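Local coordinates for secreted effector protein SopD (Salmonella typhimurium, PDB 5CPC) that acts as a secreted virulence effector that contributes to replication in macrophages and cooperates with SopB in membrane fission and macropinosome formation during invasion, at residues 283-286 against 287-291; 293-296 against 297-301. All coordinates share one frame; numbering follows the deposited sequence.

Overall arrangement
Contacts 1 and 2 sit at the two ends of helix 285-298, with centres about 15 Å apart and no touch beyond the join of their segments in sequence. Contact 1 (283-286 with 287-291) is the N-terminal start and lies mainly at the surface, with I288 as its buried member among the residues that touch. Contact 2 (293-296 with 297-301) is the C-terminal exit and is partly buried through L295, Y296 and H299. At the start, a lysine-aspartate pair and a Met-aromatic contact flank the first backbone bonds; at the exit, a hydroxyl and an imidazole reach carbonyls near the end of the helix, and a tyrosine ring is covered by the departing chain.

Contact 1 of 2, residues 283-286 against 287-291; sequences AKKM and FIDVI
K284 O receives two backbone N-H groups, from F287 N at 2.9 Å and from I288 N at 3.0 Å, as the chain enters helix 285-298. K284 holds the N-cap position, and the first turn winds from it. The bond from I288 is nearly straight (178°), whereas F287 N reaches the same oxygen from above the carbonyl plane. The next turn bond, D289 N to K285 O, spans 2.8 Å. On one flank K285 and D289, four residues apart, form a salt bridge: K285 NZ lies 2.8 Å from D289 OD2, which accepts through its syn lone pair, on the side of OD1. The lysine CG starts anti to the backbone N (chi1 -158°), which brings it beside OD2, and bends at chi3 and chi4 bring CE and NZ back to the same oxygen. Y281 OH, from the preceding helix 264-283, bridges the pair, bonding K285 NZ and D289 OD1. On another side of the turn, the neighbours M286 and F287 make a Met-aromatic contact, with M286 SD above the ring face of F287, 4.7 Å from the centroid and 23° off the normal. M214 packs on K284, F287 and I288, joining this turn to helix 209-215. Within the turn, I288 reaches back with its CD1 to lie 4.0 Å from K284 CB.

Contact 2 of 2, residues 293-296 against 297-301; sequences EKLY and LTHER
Y296 and R301 pack tightly where helix 285-298 gives way to a loop: R301 CA sits over the centre of the tyrosine ring, 3.6 Å from the centroid, in a CH-pi contact. Y296 CG lies anti to the backbone N (chi1 169°), which carries the ring out beneath the returning chain. Y296 O accepts H299 N and, weakly, R301 N, drawing the chain round over the ring. The ring and guanidinium planes are nearly perpendicular (86°); Y296 OH hydrogen-bonds E236 OE1, and R301 NH1 forms a salt bridge to it. L297 CD2 adds to this packing, 3.6 Å above the R301 guanidinium plane and offset toward its rim. H299 also turns inward, its ND1 giving a hydrogen bond to L295 O at 2.9 Å with the oxygen in the ring plane, while the ring meets W203. The more exposed side, at E293, K294 and T298, is sparser. E293 CG lies 4.1 Å from L297 CD1, and T298 OG1 donates to K294 O at 2.6 Å; T298 N adds a weak bond to the same oxygen. The carbonyls of K294 and L295 are thus served partly by a hydroxyl and an imidazole. Because H299 NE2 takes the backbone N-H of Q204 while ND1 donates, the pattern is consistent with a neutral imidazole carrying its proton on ND1.

Contact 1 of 2, residues 283-286 against 287-291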
# COMPACT_ATOMS: atom_id res chain seq x y z
N ALA A 283 -1.91 19.38 11.28
CA ALA A 283 -1.98 20.50 12.22
C ALA A 283 -1.15 21.72 11.69
O ALA A 283 -1.56 22.86 11.86
CB ALA A 283 -1.55 20.06 13.62
N LYS A 284 -0.05 21.47 10.97
CA LYS A 284 0.87 22.55 10.62
C LYS A 284 0.96 22.74 9.08
O LYS A 284 1.90 23.35 8.58
CB LYS A 284 2.26 22.24 11.13
CG LYS A 284 2.30 21.97 12.61
CD LYS A 284 3.56 22.52 13.12
CE LYS A 284 4.54 21.45 13.43
NZ LYS A 284 4.39 21.34 14.92
N LYS A 285 -0.06 22.26 8.38
CA LYS A 285 -0.07 22.21 6.94
C LYS A 285 0.20 23.58 6.32
O LYS A 285 0.93 23.69 5.36
CB LYS A 285 -1.45 21.70 6.49
CG LYS A 285 -1.44 21.10 5.09
CD LYS A 285 -2.88 20.57 4.68
CE LYS A 285 -3.17 20.89 3.20
NZ LYS A 285 -2.18 20.11 2.42
N MET A 286 -0.40 24.63 6.86
CA MET A 286 -0.23 25.93 6.23
C MET A 286 1.20 26.51 6.37
O MET A 286 1.50 27.50 5.64
CB MET A 286 -1.26 26.95 6.70
CG MET A 286 -1.29 27.23 8.23
SD MET A 286 -1.84 28.91 8.73
CE MET A 286 -2.49 28.65 10.42
N PHE A 287 2.05 25.94 7.25
CA PHE A 287 3.48 26.35 7.38
C PHE A 287 4.29 25.45 6.52
O PHE A 287 5.13 25.90 5.71
CB PHE A 287 3.97 26.30 8.85
CG PHE A 287 3.22 27.27 9.76
CD1 PHE A 287 3.37 28.64 9.59
CD2 PHE A 287 2.32 26.82 10.72
CE1 PHE A 287 2.61 29.55 10.38
CE2 PHE A 287 1.54 27.71 11.52
CZ PHE A 287 1.68 29.05 11.35
N ILE A 288 4.02 24.15 6.65
CA ILE A 288 4.74 23.11 5.88
C ILE A 288 4.56 23.25 4.36
O ILE A 288 5.52 23.19 3.58
CB ILE A 288 4.40 21.71 6.42
CG1 ILE A 288 5.05 21.60 7.80
CG2 ILE A 288 4.99 20.65 5.53
CD1 ILE A 288 4.74 20.36 8.55
N ASP A 289 3.34 23.54 3.94
CA ASP A 289 3.12 23.65 2.45
C ASP A 289 3.87 24.80 1.84
O ASP A 289 4.45 24.67 0.75
CB ASP A 289 1.58 23.69 2.14
CG ASP A 289 0.92 22.29 2.35
OD1 ASP A 289 1.64 21.33 2.70
OD2 ASP A 289 -0.31 22.14 2.16
N VAL A 290 3.96 25.92 2.55
CA VAL A 290 4.77 27.06 2.07
C VAL A 290 6.16 26.56 1.76
O VAL A 290 6.75 26.88 0.73
CB VAL A 290 4.83 28.24 3.15
CG1 VAL A 290 5.79 29.33 2.76
CG2 VAL A 290 3.49 28.84 3.32
N ILE A 291 6.73 25.78 2.66
CA ILE A 291 8.09 25.30 2.46
C ILE A 291 8.23 24.21 1.38
O ILE A 291 9.17 24.19 0.59
CB ILE A 291 8.62 24.68 3.84
CG1 ILE A 291 8.62 25.74 4.96
CG2 ILE A 291 10.02 24.14 3.62
CD1 ILE A 291 8.71 25.17 6.38

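Contact 2 of 2, residues 293-296 against 297-301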
# COMPACT_ATOMS: atom_id res chain seq x y z
N GLU A 293 6.32 24.01 -1.12
CA GLU A 293 6.16 24.70 -2.43
C GLU A 293 7.49 25.26 -2.88
O GLU A 293 7.83 25.18 -4.09
CB GLU A 293 5.13 25.85 -2.37
CG GLU A 293 4.99 26.52 -3.74
CD GLU A 293 4.30 27.85 -3.69
OE1 GLU A 293 3.54 28.13 -4.62
OE2 GLU A 293 4.52 28.67 -2.76
N LYS A 294 8.27 25.78 -1.90
CA LYS A 294 9.57 26.38 -2.20
C LYS A 294 10.49 25.30 -2.71
O LYS A 294 11.16 25.49 -3.71
CB LYS A 294 10.16 27.09 -0.96
CG LYS A 294 11.69 27.44 -0.98
CD LYS A 294 12.23 28.11 0.43
CE LYS A 294 11.50 29.40 0.85
NZ LYS A 294 10.35 29.24 1.90
N LEU A 295 10.52 24.17 -2.03
CA LEU A 295 11.36 23.04 -2.45
C LEU A 295 10.93 22.49 -3.84
O LEU A 295 11.76 22.19 -4.72
CB LEU A 295 11.24 21.95 -1.39
CG LEU A 295 11.85 22.26 -0.02
CD1 LEU A 295 11.57 21.14 0.99
CD2 LEU A 295 13.35 22.42 -0.27
N TYR A 296 9.63 22.39 -4.06
CA TYR A 296 9.11 21.79 -5.30
C TYR A 296 9.51 22.68 -6.45
O TYR A 296 10.02 22.19 -7.45
CB TYR A 296 7.61 21.69 -5.17
CG TYR A 296 6.77 21.33 -6.40
CD1 TYR A 296 6.50 20.01 -6.68
CD2 TYR A 296 6.14 22.32 -7.16
CE1 TYR A 296 5.67 19.65 -7.77
CE2 TYR A 296 5.28 21.97 -8.25
CZ TYR A 296 5.09 20.63 -8.55
OH TYR A 296 4.29 20.24 -9.58
N LEU A 297 9.37 24.02 -6.28
CA LEU A 297 9.66 25.00 -7.33
C LEU A 297 11.15 25.07 -7.63
O LEU A 297 11.53 25.44 -8.74
CB LEU A 297 9.16 26.40 -6.95
CG LEU A 297 7.64 26.58 -7.06
CD1 LEU A 297 7.24 28.03 -6.81
CD2 LEU A 297 7.05 26.08 -8.41
N THR A 298 11.97 24.67 -6.67
CA THR A 298 13.43 24.70 -6.81
C THR A 298 14.07 23.36 -7.05
O THR A 298 15.32 23.24 -7.12
CB THR A 298 14.11 25.37 -5.55
OG1 THR A 298 13.60 24.80 -4.32
CG2 THR A 298 13.79 26.87 -5.58
N HIS A 299 13.23 22.34 -7.20
CA HIS A 299 13.67 21.07 -7.65
C HIS A 299 12.84 20.53 -8.85
O HIS A 299 12.38 19.34 -8.85
CB HIS A 299 13.66 20.08 -6.47
CG HIS A 299 14.72 20.38 -5.47
ND1 HIS A 299 14.55 21.33 -4.48
CD2 HIS A 299 15.95 19.86 -5.30
CE1 HIS A 299 15.66 21.40 -3.77
NE2 HIS A 299 16.52 20.51 -4.23
N GLU A 300 12.68 21.40 -9.85
CA GLU A 300 12.17 21.02 -11.16
C GLU A 300 10.80 20.45 -10.99
O GLU A 300 10.48 19.47 -11.61
CB GLU A 300 13.17 20.10 -11.89
CG GLU A 300 14.53 20.88 -12.10
CD GLU A 300 15.59 20.18 -12.97
OE1 GLU A 300 15.43 19.03 -13.40
OE2 GLU A 300 16.62 20.79 -13.23
N ARG A 301 10.00 21.07 -10.13
CA ARG A 301 8.61 20.67 -9.86
C ARG A 301 8.50 19.19 -9.48
O ARG A 301 7.68 18.43 -10.04
CB ARG A 301 7.72 20.97 -11.07
CG ARG A 301 7.73 22.39 -11.52
CD ARG A 301 6.58 22.79 -12.51
NE ARG A 301 6.52 24.24 -12.50
CZ ARG A 301 5.62 24.97 -11.84
NH1 ARG A 301 4.61 24.40 -11.20
NH2 ARG A 301 5.71 26.30 -11.85